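Local coordinates for protein PipY (Synechococcus elongatus, PDB 5NLC) that binds pyridoxal 5'-phosphate and is probably involved in homeostasis of this vitamin B6 cofactor, at residues 31-36 and 53-58; 67-72 and 79-84; 71-76 and 98-103; 113-118 and 131-136. One frame throughout, in Å; residues are numbered along the deposited sequence.

In the fold
PipY is built on a modified TIM barrel of parallel strands with helices outside, and the four contacts follow one another round it in chain order. Contact 1 joins helices 30-38 and 49-56. Contact 2 sets helix 78-84 against strand 66-69 and touches contact 1 through Q56, I53 and I33, their centres about 15 Å apart. Contact 3 shares G71 and K72 with contact 2, centre to centre about 9 Å, and reaches helix 94-107; both also touch one phosphate ion. Contact 4 pairs strand 112-116 with helix 130-141. Its centre is about 15 Å from that of contact 3 and about 32 Å from that of contact 1. Together they tie neighbouring strands, helices and a loop along one arc of the barrel.

Contact 1. Residues 31-36 and 53-58; sequences AAIREA and IAKQAE
I33 and K55 meet through carbon alone: CD1 of I33 lies 3.9 Å from CD of K55, and the two side chains pass at a slant. Near the same helix pair R34 brings its guanidinium to the backbone of E58, where R34 NH2 comes within 2.8 Å of E58 O. That oxygen sits at the edge of the guanidinium, in its plane. The approach is made possible by an extended arginine, straight from CG to NE, whose CG lies anti to the carbonyl carbon (chi1 -68°).

Stronger polar partners lie just outside. R34 NH2 forms a salt bridge with D61, so the arginine bridges helix 30-38 and the chain beyond helix 49-56. CD of K55 rests against I33, and the bend of K55 at chi3 (-82°) then turns CE and NZ off toward H28 O and E46. The same CD1 of I33 also packs on W67, and S25 touches the isoleucine too, which leaves it buried.

The CA atoms of I33 and K55 remain 9.7 Å apart, and only 114 Å² is buried in total, so the link is made by side chains of I33, R34 and K55 and one backbone carbonyl, not by close backbones. K55 also stands about 6 Å, side chain to side chain, from K26, the predicted cofactor lysine. The chemistry of K55 is thus divided: its ammonium tip is gripped by the E46 carboxylate and H28 O, while its aliphatic part serves as an apolar surface for I33.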
loop_
_atom_site.group_PDB
_atom_site.type_symbol
_atom_site.label_atom_id
_atom_site.label_comp_id
_atom_site.label_asym_id
_atom_site.label_seq_id
_atom_site.Cartn_x
_atom_site.Cartn_y
_atom_site.Cartn_z
ATOM N N ALA A 31 3.644 -19.471 10.055
ATOM C CA ALA A 31 3.067 -20.717 9.557
ATOM C C ALA A 31 1.785 -20.485 8.756
ATOM O O ALA A 31 1.504 -21.238 7.821
ATOM C CB ALA A 31 2.799 -21.625 10.726
ATOM N N ALA A 32 1.003 -19.466 9.139
ATOM C CA ALA A 32 -0.191 -19.027 8.422
ATOM C C ALA A 32 0.149 -18.426 7.078
ATOM O O ALA A 32 -0.565 -18.683 6.115
ATOM C CB ALA A 32 -0.968 -18.009 9.238
ATOM N N ILE A 33 1.228 -17.653 7.016
ATOM C CA ILE A 33 1.759 -17.123 5.751
ATOM C C ILE A 33 2.159 -18.261 4.815
ATOM O O ILE A 33 1.801 -18.203 3.625
ATOM C CB ILE A 33 2.946 -16.138 5.951
ATOM C CG1 ILE A 33 2.413 -14.895 6.692
ATOM C CG2 ILE A 33 3.591 -15.770 4.620
ATOM C CD1 ILE A 33 3.511 -13.939 7.140
ATOM N N ARG A 34 2.817 -19.318 5.321
ATOM C CA ARG A 34 3.092 -20.459 4.478
ATOM C C ARG A 34 1.858 -21.147 3.978
ATOM O O ARG A 34 1.788 -21.473 2.769
ATOM C CB ARG A 34 3.966 -21.491 5.156
ATOM C CG ARG A 34 5.385 -21.006 5.401
ATOM C CD ARG A 34 6.297 -22.173 5.719
ATOM N NE ARG A 34 7.681 -21.666 5.849
ATOM C CZ ARG A 34 8.499 -21.342 4.874
ATOM N NH1 ARG A 34 8.211 -21.557 3.631
ATOM N NH2 ARG A 34 9.677 -20.832 5.179
ATOM N N GLU A 35 0.847 -21.328 4.845
ATOM C CA GLU A 35 -0.437 -21.866 4.388
ATOM C C GLU A 35 -1.091 -21.014 3.257
ATOM O O GLU A 35 -1.613 -21.578 2.270
ATOM C CB GLU A 35 -1.392 -22.142 5.568
ATOM C CG GLU A 35 -2.671 -22.866 5.236
ATOM C CD GLU A 35 -3.557 -23.185 6.445
ATOM O OE1 GLU A 35 -3.086 -23.158 7.638
ATOM O OE2 GLU A 35 -4.754 -23.466 6.219
ATOM N N ALA A 36 -1.080 -19.693 3.428
ATOM C CA ALA A 36 -1.591 -18.804 2.419
ATOM C C ALA A 36 -0.842 -18.867 1.137
ATOM O O ALA A 36 -1.449 -18.854 0.063
ATOM C CB ALA A 36 -1.667 -17.379 2.926
ATOM N N ILE A 53 10.017 -7.397 9.982
ATOM C CA ILE A 53 11.390 -7.933 10.001
ATOM C C ILE A 53 11.450 -9.219 10.792
ATOM O O ILE A 53 12.002 -10.232 10.322
ATOM C CB ILE A 53 12.385 -6.939 10.648
ATOM C CG1 ILE A 53 12.598 -5.742 9.741
ATOM C CG2 ILE A 53 13.755 -7.562 10.953
ATOM C CD1 ILE A 53 13.290 -4.593 10.443
ATOM N N ALA A 54 10.859 -9.200 11.984
ATOM C CA ALA A 54 10.918 -10.367 12.853
ATOM C C ALA A 54 10.414 -11.621 12.128
ATOM O O ALA A 54 10.988 -12.690 12.244
ATOM C CB ALA A 54 10.120 -10.134 14.132
ATOM N N LYS A 55 9.393 -11.460 11.313
ATOM C CA LYS A 55 8.696 -12.586 10.739
ATOM C C LYS A 55 9.322 -13.036 9.416
ATOM O O LYS A 55 9.120 -14.171 8.990
ATOM C CB LYS A 55 7.284 -12.118 10.451
ATOM C CG LYS A 55 6.227 -13.121 10.753
ATOM C CD LYS A 55 4.868 -12.515 10.473
ATOM C CE LYS A 55 4.403 -11.671 11.620
ATOM N NZ LYS A 55 3.007 -11.228 11.404
ATOM N N GLN A 56 10.028 -12.122 8.751
ATOM C CA GLN A 56 10.583 -12.356 7.417
ATOM C C GLN A 56 11.693 -13.393 7.321
ATOM O O GLN A 56 11.792 -14.063 6.285
ATOM C CB GLN A 56 11.091 -11.057 6.809
ATOM C CG GLN A 56 9.968 -10.127 6.431
ATOM C CD GLN A 56 10.471 -8.809 5.809
ATOM O OE1 GLN A 56 11.654 -8.436 5.934
ATOM N NE2 GLN A 56 9.569 -8.081 5.159
ATOM N N ALA A 57 12.527 -13.538 8.373
ATOM C CA ALA A 57 13.762 -14.347 8.235
ATOM C C ALA A 57 13.538 -15.803 7.859
ATOM O O ALA A 57 14.201 -16.312 6.950
ATOM C CB ALA A 57 14.645 -14.268 9.465
ATOM N N GLU A 58 12.565 -16.466 8.464
ATOM C CA GLU A 58 12.291 -17.877 8.097
ATOM C C GLU A 58 11.684 -18.085 6.707
ATOM O O GLU A 58 11.725 -19.200 6.150
ATOM C CB GLU A 58 11.357 -18.553 9.097
ATOM C CG GLU A 58 12.037 -18.942 10.408
ATOM C CD GLU A 58 12.245 -17.739 11.351
ATOM O OE1 GLU A 58 11.708 -16.641 11.084
ATOM O OE2 GLU A 58 12.962 -17.863 12.369
#

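Contact 2. Residues 67-72 and 79-84. With PO4 (phosphate ion), chain C.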
loop_
_atom_site.group_PDB
_atom_site.type_symbol
_atom_site.label_atom_id
_atom_site.label_comp_id
_atom_site.label_asym_id
_atom_site.label_seq_id
_atom_site.Cartn_x
_atom_site.Cartn_y
_atom_site.Cartn_z
ATOM N N TRP A 67 6.447 -8.165 -0.110
ATOM C CA TRP A 67 6.107 -7.534 1.146
ATOM C C TRP A 67 5.739 -6.048 0.954
ATOM O O TRP A 67 6.503 -5.278 0.314
ATOM C CB TRP A 67 7.291 -7.574 2.092
ATOM C CG TRP A 67 7.550 -8.976 2.655
ATOM C CD1 TRP A 67 8.487 -9.887 2.237
ATOM C CD2 TRP A 67 6.819 -9.599 3.668
ATOM N NE1 TRP A 67 8.379 -11.045 2.967
ATOM C CE2 TRP A 67 7.374 -10.884 3.875
ATOM C CE3 TRP A 67 5.735 -9.200 4.461
ATOM C CZ2 TRP A 67 6.875 -11.781 4.873
ATOM C CZ3 TRP A 67 5.279 -10.109 5.479
ATOM C CH2 TRP A 67 5.809 -11.373 5.621
ATOM N N HIS A 68 4.655 -5.674 1.594
ATOM C CA HIS A 68 4.047 -4.341 1.493
ATOM C C HIS A 68 4.020 -3.731 2.885
ATOM O O HIS A 68 3.500 -4.385 3.831
ATOM C CB HIS A 68 2.604 -4.481 1.011
ATOM C CG HIS A 68 2.467 -4.987 -0.394
ATOM N ND1 HIS A 68 2.163 -4.158 -1.443
ATOM C CD2 HIS A 68 2.605 -6.214 -0.927
ATOM C CE1 HIS A 68 2.148 -4.853 -2.568
ATOM N NE2 HIS A 68 2.348 -6.118 -2.275
ATOM N N LEU A 69 4.519 -2.503 3.047
ATOM C CA LEU A 69 4.372 -1.785 4.271
ATOM C C LEU A 69 3.166 -0.879 4.138
ATOM O O LEU A 69 3.074 -0.047 3.243
ATOM C CB LEU A 69 5.665 -0.977 4.591
ATOM C CG LEU A 69 5.561 -0.057 5.791
ATOM C CD1 LEU A 69 5.309 -0.880 7.044
ATOM C CD2 LEU A 69 6.835 0.729 5.978
ATOM N N LEU A 70 2.225 -1.033 5.074
ATOM C CA LEU A 70 0.962 -0.409 4.973
ATOM C C LEU A 70 0.717 0.715 5.976
ATOM O O LEU A 70 -0.261 1.434 5.825
ATOM C CB LEU A 70 -0.117 -1.474 5.148
ATOM C CG LEU A 70 -0.106 -2.617 4.129
ATOM C CD1 LEU A 70 -1.175 -3.633 4.543
ATOM C CD2 LEU A 70 -0.252 -2.106 2.736
ATOM N N GLY A 71 1.474 0.798 7.052
ATOM C CA GLY A 71 1.201 1.772 8.068
ATOM C C GLY A 71 2.251 2.863 8.076
ATOM O O GLY A 71 3.163 2.883 7.246
ATOM N N LYS A 72 2.150 3.702 9.096
ATOM C CA LYS A 72 2.930 4.951 9.225
ATOM C C LYS A 72 4.406 4.602 9.252
ATOM O O LYS A 72 4.802 3.711 9.955
ATOM C CB LYS A 72 2.531 5.629 10.535
ATOM C CG LYS A 72 3.388 6.781 11.050
ATOM C CD LYS A 72 3.280 7.991 10.141
ATOM C CE LYS A 72 4.145 9.140 10.715
ATOM N NZ LYS A 72 4.181 10.314 9.815
ATOM N N ARG A 79 15.352 3.433 6.590
ATOM C CA ARG A 79 16.394 2.538 6.137
ATOM C C ARG A 79 15.962 1.079 6.213
ATOM O O ARG A 79 16.123 0.325 5.262
ATOM C CB ARG A 79 17.663 2.785 6.938
ATOM C CG ARG A 79 18.868 1.991 6.478
ATOM C CD ARG A 79 20.118 2.392 7.304
ATOM N NE ARG A 79 20.584 3.647 6.769
ATOM C CZ ARG A 79 21.311 3.784 5.652
ATOM N NH1 ARG A 79 21.780 2.741 4.970
ATOM N NH2 ARG A 79 21.603 4.993 5.236
ATOM N N LYS A 80 15.436 0.665 7.371
ATOM C CA LYS A 80 14.908 -0.684 7.491
ATOM C C LYS A 80 13.759 -0.959 6.524
ATOM O O LYS A 80 13.628 -2.059 6.055
ATOM C CB LYS A 80 14.494 -1.001 8.927
ATOM C CG LYS A 80 15.702 -1.162 9.863
ATOM C CD LYS A 80 15.186 -1.315 11.284
ATOM C CE LYS A 80 16.279 -1.797 12.251
ATOM N NZ LYS A 80 15.999 -1.241 13.604
ATOM N N ALA A 81 12.899 0.011 6.269
ATOM C CA ALA A 81 11.812 -0.184 5.296
ATOM C C ALA A 81 12.334 -0.432 3.878
ATOM O O ALA A 81 11.865 -1.317 3.190
ATOM C CB ALA A 81 10.905 1.032 5.304
ATOM N N VAL A 82 13.368 0.326 3.459
ATOM C CA VAL A 82 13.959 0.096 2.153
ATOM C C VAL A 82 14.573 -1.308 2.071
ATOM O O VAL A 82 14.480 -1.983 1.057
ATOM C CB VAL A 82 14.953 1.193 1.789
ATOM C CG1 VAL A 82 15.656 0.880 0.469
ATOM C CG2 VAL A 82 14.249 2.534 1.679
ATOM N N GLU A 83 15.170 -1.746 3.164
ATOM C CA GLU A 83 15.903 -2.999 3.159
ATOM C C GLU A 83 14.941 -4.185 3.096
ATOM O O GLU A 83 15.294 -5.167 2.472
ATOM C CB GLU A 83 16.815 -3.121 4.400
ATOM C CG GLU A 83 18.096 -2.249 4.366
ATOM C CD GLU A 83 18.898 -2.265 5.698
ATOM O OE1 GLU A 83 18.311 -2.510 6.777
ATOM O OE2 GLU A 83 20.125 -2.013 5.666
ATOM N N HIS A 84 13.746 -4.063 3.710
ATOM C CA HIS A 84 12.840 -5.167 3.958
ATOM C C HIS A 84 11.549 -5.173 3.149
ATOM O O HIS A 84 10.916 -6.167 3.171
ATOM C CB HIS A 84 12.507 -5.264 5.454
ATOM C CG HIS A 84 13.696 -5.663 6.271
ATOM N ND1 HIS A 84 14.005 -6.980 6.539
ATOM C CD2 HIS A 84 14.703 -4.920 6.785
ATOM C CE1 HIS A 84 15.173 -7.020 7.178
ATOM N NE2 HIS A 84 15.587 -5.783 7.380
HETATM P P PO4 C . 19.694 7.354 7.369
HETATM O O1 PO4 C . 18.533 7.866 6.564
HETATM O O2 PO4 C . 19.344 6.013 7.977
HETATM O O3 PO4 C . 20.886 7.210 6.445
HETATM O O4 PO4 C . 20.030 8.366 8.447
#
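This is a buried, largely apolar strand-to-helix contact in the barrel wall, where L69 and W67 of strand 66-69 look outward at helix 78-84. L69 supplies the carbon contact, its CD2 lying 4.1 Å from A81 CB. CG of the leucine is anti to the backbone N (chi1 174°), and this turn carries the branched end out to the methyl group. Two residues back, W67 CB stands 4.0 Å from H84 O. The CA atoms of both pairs, W67 with H84 and L69 with A81, are 7.7 Å apart, so the two CA pairs are equally spaced.

Strand 66-69, helix 78-84 and strand 87-91 form a beta-alpha-beta unit of the modified TIM barrel. As usual in an extended strand, side chains alternate: CB of H68 points away from the helix, and its ring nitrogens bond to H43 and H89. L69 lies about 6 Å, side chain to side chain, from N47, a pyridoxal 5'-phosphate ligand when the cofactor is bound; the cofactor is absent here. On the flank of the helix nearer helix 49-56, H84 ND1 is hydrogen-bonded to Q56 OE1.

R79, at the start of the segment, takes a phosphate ion, probably from the crystallisation liquor, in a two-pronged grip: R79 NE donates to phosphate O2 at 2.9 Å (162°), and R79 NH2 donates to phosphate O3 at 2.6 Å (172°). The bend at chi3 lays the guanidinium edge-on, with the phosphorus in its plane. NH2 also forms a salt bridge with E106.

Contact 3. Residues 71-76 and 98-103. With PO4 (phosphate ion), chain C.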
loop_
_atom_site.group_PDB
_atom_site.type_symbol
_atom_site.label_atom_id
_atom_site.label_comp_id
_atom_site.label_asym_id
_atom_site.label_seq_id
_atom_site.Cartn_x
_atom_site.Cartn_y
_atom_site.Cartn_z
ATOM N N GLY A 71 1.474 0.798 7.052
ATOM C CA GLY A 71 1.201 1.772 8.068
ATOM C C GLY A 71 2.251 2.863 8.076
ATOM O O GLY A 71 3.163 2.883 7.246
ATOM N N LYS A 72 2.150 3.702 9.096
ATOM C CA LYS A 72 2.930 4.951 9.225
ATOM C C LYS A 72 4.406 4.602 9.252
ATOM O O LYS A 72 4.802 3.711 9.955
ATOM C CB LYS A 72 2.531 5.629 10.535
ATOM C CG LYS A 72 3.388 6.781 11.050
ATOM C CD LYS A 72 3.280 7.991 10.141
ATOM C CE LYS A 72 4.145 9.140 10.715
ATOM N NZ LYS A 72 4.181 10.314 9.815
ATOM N N LEU A 73 5.221 5.330 8.532
ATOM C CA LEU A 73 6.647 5.035 8.489
ATOM C C LEU A 73 7.331 6.278 8.977
ATOM O O LEU A 73 7.212 7.327 8.353
ATOM C CB LEU A 73 7.075 4.699 7.073
ATOM C CG LEU A 73 8.577 4.503 6.849
ATOM C CD1 LEU A 73 9.181 3.470 7.815
ATOM C CD2 LEU A 73 8.926 4.164 5.410
ATOM N N GLN A 74 8.011 6.187 10.105
ATOM C CA GLN A 74 8.815 7.302 10.614
ATOM C C GLN A 74 10.093 7.410 9.839
ATOM O O GLN A 74 10.677 6.389 9.475
ATOM C CB GLN A 74 9.158 7.074 12.098
ATOM C CG GLN A 74 7.956 6.930 13.019
ATOM C CD GLN A 74 7.028 8.129 12.974
ATOM O OE1 GLN A 74 7.457 9.274 12.727
ATOM N NE2 GLN A 74 5.737 7.883 13.224
ATOM N N SER A 75 10.556 8.643 9.616
ATOM C CA SER A 75 11.774 8.878 8.802
ATOM C C SER A 75 13.027 8.150 9.285
ATOM O O SER A 75 13.823 7.762 8.442
ATOM C CB SER A 75 12.049 10.379 8.607
ATOM O OG SER A 75 11.293 10.815 7.469
ATOM N N ASN A 76 13.153 7.878 10.602
ATOM C CA ASN A 76 14.278 7.121 11.153
ATOM C C ASN A 76 14.197 5.603 11.006
ATOM O O ASN A 76 15.117 4.892 11.418
ATOM C CB ASN A 76 14.546 7.515 12.638
ATOM C CG ASN A 76 13.473 6.991 13.653
ATOM O OD1 ASN A 76 12.479 6.293 13.328
ATOM N ND2 ASN A 76 13.677 7.370 14.901
ATOM N N GLU A 98 11.832 11.797 -0.314
ATOM C CA GLU A 98 13.271 12.154 -0.493
ATOM C C GLU A 98 14.209 11.256 0.285
ATOM O O GLU A 98 15.265 10.805 -0.228
ATOM C CB GLU A 98 13.524 13.631 -0.165
ATOM C CG GLU A 98 14.944 14.005 -0.590
ATOM C CD GLU A 98 15.244 15.468 -0.677
ATOM O OE1 GLU A 98 14.810 16.250 0.198
ATOM O OE2 GLU A 98 15.976 15.823 -1.655
ATOM N N ARG A 99 13.846 11.005 1.543
ATOM C CA ARG A 99 14.647 10.178 2.432
ATOM C C ARG A 99 14.740 8.739 1.886
ATOM O O ARG A 99 15.845 8.174 1.778
ATOM C CB ARG A 99 14.042 10.204 3.835
ATOM C CG ARG A 99 14.783 9.445 4.918
ATOM C CD ARG A 99 15.934 10.232 5.413
ATOM N NE ARG A 99 16.545 9.673 6.602
ATOM C CZ ARG A 99 16.310 10.058 7.855
ATOM N NH1 ARG A 99 16.973 9.457 8.828
ATOM N NH2 ARG A 99 15.437 11.026 8.162
ATOM N N LEU A 100 13.607 8.150 1.491
ATOM C CA LEU A 100 13.609 6.811 0.893
ATOM C C LEU A 100 14.499 6.741 -0.391
ATOM O O LEU A 100 15.210 5.752 -0.642
ATOM C CB LEU A 100 12.190 6.391 0.544
ATOM C CG LEU A 100 11.257 6.150 1.783
ATOM C CD1 LEU A 100 9.786 6.090 1.344
ATOM C CD2 LEU A 100 11.674 4.871 2.499
ATOM N N ASP A 101 14.391 7.753 -1.204
ATOM C CA ASP A 101 15.182 7.843 -2.441
ATOM C C ASP A 101 16.699 7.902 -2.133
ATOM O O ASP A 101 17.490 7.231 -2.792
ATOM C CB ASP A 101 14.746 9.045 -3.266
ATOM C CG ASP A 101 15.489 9.130 -4.598
ATOM O OD1 ASP A 101 15.092 8.421 -5.534
ATOM O OD2 ASP A 101 16.457 9.899 -4.679
ATOM N N ARG A 102 17.087 8.669 -1.129
ATOM C CA ARG A 102 18.484 8.793 -0.769
ATOM C C ARG A 102 19.011 7.411 -0.266
ATOM O O ARG A 102 20.036 6.915 -0.720
ATOM C CB ARG A 102 18.674 9.852 0.291
ATOM C CG ARG A 102 20.126 9.935 0.763
ATOM C CD ARG A 102 20.411 11.106 1.699
ATOM N NE ARG A 102 19.746 11.017 3.005
ATOM C CZ ARG A 102 19.987 10.108 3.965
ATOM N NH1 ARG A 102 20.865 9.106 3.817
ATOM N NH2 ARG A 102 19.305 10.201 5.109
ATOM N N ILE A 103 18.244 6.777 0.614
ATOM C CA ILE A 103 18.594 5.482 1.159
ATOM C C ILE A 103 18.583 4.420 0.099
ATOM O O ILE A 103 19.535 3.618 0.030
ATOM C CB ILE A 103 17.678 5.087 2.330
ATOM C CG1 ILE A 103 17.897 6.050 3.523
ATOM C CG2 ILE A 103 17.988 3.659 2.801
ATOM C CD1 ILE A 103 16.728 6.032 4.541
HETATM P P PO4 C . 19.694 7.354 7.369
HETATM O O1 PO4 C . 18.533 7.866 6.564
HETATM O O2 PO4 C . 19.344 6.013 7.977
HETATM O O3 PO4 C . 20.886 7.210 6.445
HETATM O O4 PO4 C . 20.030 8.366 8.447
HETATM O O HOH W 1 13.904 12.794 6.628
#
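Phosphate O1 is gripped by two arginines of helix 94-107, and one of them, R99, has S75 O lying over the face of its guanidinium. R99 NE donates to phosphate O1 at 2.7 Å (165°) and R102 NH2 at 2.9 Å, while R99 NH1 adds a weak bond to the same oxygen. R102 NH1 reaches O3 as well and is salt-bridged to E106; R79 of helix 78-84 also bonds the ion. Both guanidinium groups of the helix present an edge to this probably crystallisation-derived anion, with phosphorus in their planes. Its charge probably offsets those of the two arginines, whose R99 NE and R102 NH2 lie close without bonding.

R99 gets there by bending at chi2 (79°), and the bend also lays its flat group beside the loop. S75 O sits 3.4 Å from R99 CZ, above the plane and over its centre, while S75 CB lies 3.5 Å from R99 NH2. A water links the two residues further: it accepts from R99 NH2 at 2.8 Å and has a weak bond to S75 OG.

Deeper in, L73 CD2 and L100 CD2 touch at 4.1 Å. L73 also packs on A81 of helix 78-84 and on I88 and S90 of strand 87-91, while L100 reaches A78, V82 and V91. The loop after strand 66-69 thus lies against helix 94-107, with helix 78-84 and strand 87-91 beside it.

Contact 4. Residues 113-118 and 131-136; sequences LCLQVK and ADLRAE
L133 overlaps two side chains of segment 113-118 with its two branches: L133 CD1 lies 3.5 Å from L115 CD1, and L133 CD2 lies 3.4 Å from V117 CG2. The latter pair is tighter than ordinary van der Waals contact. L133 belongs to helix 130-141, which with strands 112-116 and 147-152 makes a beta-alpha-beta unit of the modified TIM barrel, the helix packing on the outer side of the parallel sheet.

L115 and V117 are two residues apart on the same side of the chain, and both have CB pointing toward the helix, whereas Q116 between them has CB pointing away. L133 presents its forked end to the pair: with CG anti to the backbone N (chi1 180°), the side chain reaches out from the helix, and the turn at chi2 (49°) divides its two methyls between the partners. It meets V117 at about a right angle and L115 at a slant. Of the 120 Å² buried by the two segments, 64 Å² belongs to L133. The CA atoms of L133 and V117, 8.0 Å apart, are the closest CA pair of the two segments.

W128 touches both L115 and L133, and L178 of helix 161-181 adds to L133, while F174 of that helix and L151 of strand 147-152 lie against V117. On the side of the chain turned from the helix, Q116 packs on S90 and M152, and its NE2 makes a weak hydrogen bond to A126 O.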
loop_
_atom_site.group_PDB
_atom_site.type_symbol
_atom_site.label_atom_id
_atom_site.label_comp_id
_atom_site.label_asym_id
_atom_site.label_seq_id
_atom_site.Cartn_x
_atom_site.Cartn_y
_atom_site.Cartn_z
ATOM N N LEU A 113 6.435 2.735 -4.450
ATOM C CA LEU A 113 5.832 3.668 -3.502
ATOM C C LEU A 113 4.453 4.031 -3.956
ATOM O O LEU A 113 4.214 4.200 -5.166
ATOM C CB LEU A 113 6.646 4.929 -3.369
ATOM C CG LEU A 113 8.140 4.780 -3.069
ATOM C CD1 LEU A 113 8.714 6.159 -2.895
ATOM C CD2 LEU A 113 8.439 4.013 -1.831
ATOM N N CYS A 114 3.540 4.065 -2.995
ATOM C CA CYS A 114 2.345 4.856 -3.127
ATOM C C CYS A 114 2.484 6.096 -2.245
ATOM O O CYS A 114 3.105 6.102 -1.149
ATOM C CB CYS A 114 1.061 4.065 -2.810
ATOM S SG CYS A 114 0.764 2.697 -3.979
ATOM N N LEU A 115 1.915 7.171 -2.747
ATOM C CA LEU A 115 1.852 8.406 -2.000
ATOM C C LEU A 115 0.494 8.456 -1.285
ATOM O O LEU A 115 -0.568 8.432 -1.937
ATOM C CB LEU A 115 1.976 9.564 -2.964
ATOM C CG LEU A 115 3.226 9.518 -3.842
ATOM C CD1 LEU A 115 3.201 10.719 -4.790
ATOM C CD2 LEU A 115 4.455 9.590 -2.987
ATOM N N GLN A 116 0.539 8.536 0.023
ATOM C CA GLN A 116 -0.623 8.522 0.873
ATOM C C GLN A 116 -1.102 9.951 0.999
ATOM O O GLN A 116 -0.416 10.771 1.601
ATOM C CB GLN A 116 -0.280 8.026 2.246
ATOM C CG GLN A 116 -1.497 7.850 3.159
ATOM C CD GLN A 116 -1.158 7.316 4.515
ATOM O OE1 GLN A 116 -0.360 6.425 4.650
ATOM N NE2 GLN A 116 -1.906 7.747 5.524
ATOM N N VAL A 117 -2.287 10.220 0.448
ATOM C CA VAL A 117 -2.827 11.545 0.301
ATOM C C VAL A 117 -4.034 11.685 1.219
ATOM O O VAL A 117 -4.894 10.819 1.260
ATOM C CB VAL A 117 -3.328 11.775 -1.140
ATOM C CG1 VAL A 117 -3.827 13.216 -1.310
ATOM C CG2 VAL A 117 -2.191 11.574 -2.091
ATOM N N LYS A 118 -4.118 12.830 1.881
ATOM C CA LYS A 118 -5.199 13.140 2.780
ATOM C C LYS A 118 -6.153 14.076 2.025
ATOM O O LYS A 118 -5.924 15.251 1.912
ATOM C CB LYS A 118 -4.666 13.785 4.067
ATOM C CG LYS A 118 -5.735 14.163 5.060
ATOM C CD LYS A 118 -5.202 14.770 6.361
ATOM C CE LYS A 118 -4.649 13.701 7.275
ATOM N NZ LYS A 118 -4.253 14.314 8.586
ATOM N N ALA A 131 -2.661 19.924 -2.419
ATOM C CA ALA A 131 -1.967 21.090 -3.041
ATOM C C ALA A 131 -0.441 20.973 -3.003
ATOM O O ALA A 131 0.295 21.235 -4.003
ATOM C CB ALA A 131 -2.408 22.382 -2.346
ATOM N N ASP A 132 0.055 20.529 -1.841
ATOM C CA ASP A 132 1.484 20.272 -1.685
ATOM C C ASP A 132 1.922 19.150 -2.627
ATOM O O ASP A 132 2.941 19.275 -3.285
ATOM C CB ASP A 132 1.847 19.973 -0.201
ATOM C CG ASP A 132 3.376 19.868 0.067
ATOM O OD1 ASP A 132 4.239 20.609 -0.544
ATOM O OD2 ASP A 132 3.730 19.013 0.955
ATOM N N LEU A 133 1.157 18.062 -2.690
ATOM C CA LEU A 133 1.504 16.968 -3.605
ATOM C C LEU A 133 1.574 17.471 -5.059
ATOM O O LEU A 133 2.527 17.222 -5.748
ATOM C CB LEU A 133 0.519 15.790 -3.521
ATOM C CG LEU A 133 0.788 14.590 -4.442
ATOM C CD1 LEU A 133 2.238 14.076 -4.413
ATOM C CD2 LEU A 133 -0.236 13.499 -4.107
ATOM N N ARG A 134 0.604 18.245 -5.492
ATOM C CA ARG A 134 0.638 18.744 -6.876
ATOM C C ARG A 134 1.855 19.657 -7.106
ATOM O O ARG A 134 2.518 19.589 -8.126
ATOM C CB ARG A 134 -0.648 19.526 -7.180
ATOM C CG ARG A 134 -0.761 19.971 -8.633
ATOM C CD ARG A 134 -1.966 20.929 -8.788
ATOM N NE ARG A 134 -3.245 20.222 -8.786
ATOM C CZ ARG A 134 -3.807 19.671 -9.895
ATOM N NH1 ARG A 134 -3.196 19.703 -11.094
ATOM N NH2 ARG A 134 -5.000 19.076 -9.828
ATOM N N ALA A 135 2.162 20.505 -6.135
ATOM C CA ALA A 135 3.285 21.401 -6.247
ATOM C C ALA A 135 4.617 20.709 -6.285
ATOM O O ALA A 135 5.582 21.252 -6.841
ATOM C CB ALA A 135 3.300 22.410 -5.111
ATOM N N GLU A 136 4.706 19.541 -5.660
ATOM C CA GLU A 136 5.974 18.817 -5.568
ATOM C C GLU A 136 6.153 17.785 -6.639
ATOM O O GLU A 136 7.169 17.116 -6.712
ATOM C CB GLU A 136 6.060 18.184 -4.171
ATOM C CG GLU A 136 6.320 19.219 -3.064
ATOM C CD GLU A 136 7.355 20.337 -3.445
ATOM O OE1 GLU A 136 8.474 20.060 -3.936
ATOM O OE2 GLU A 136 7.008 21.550 -3.314
#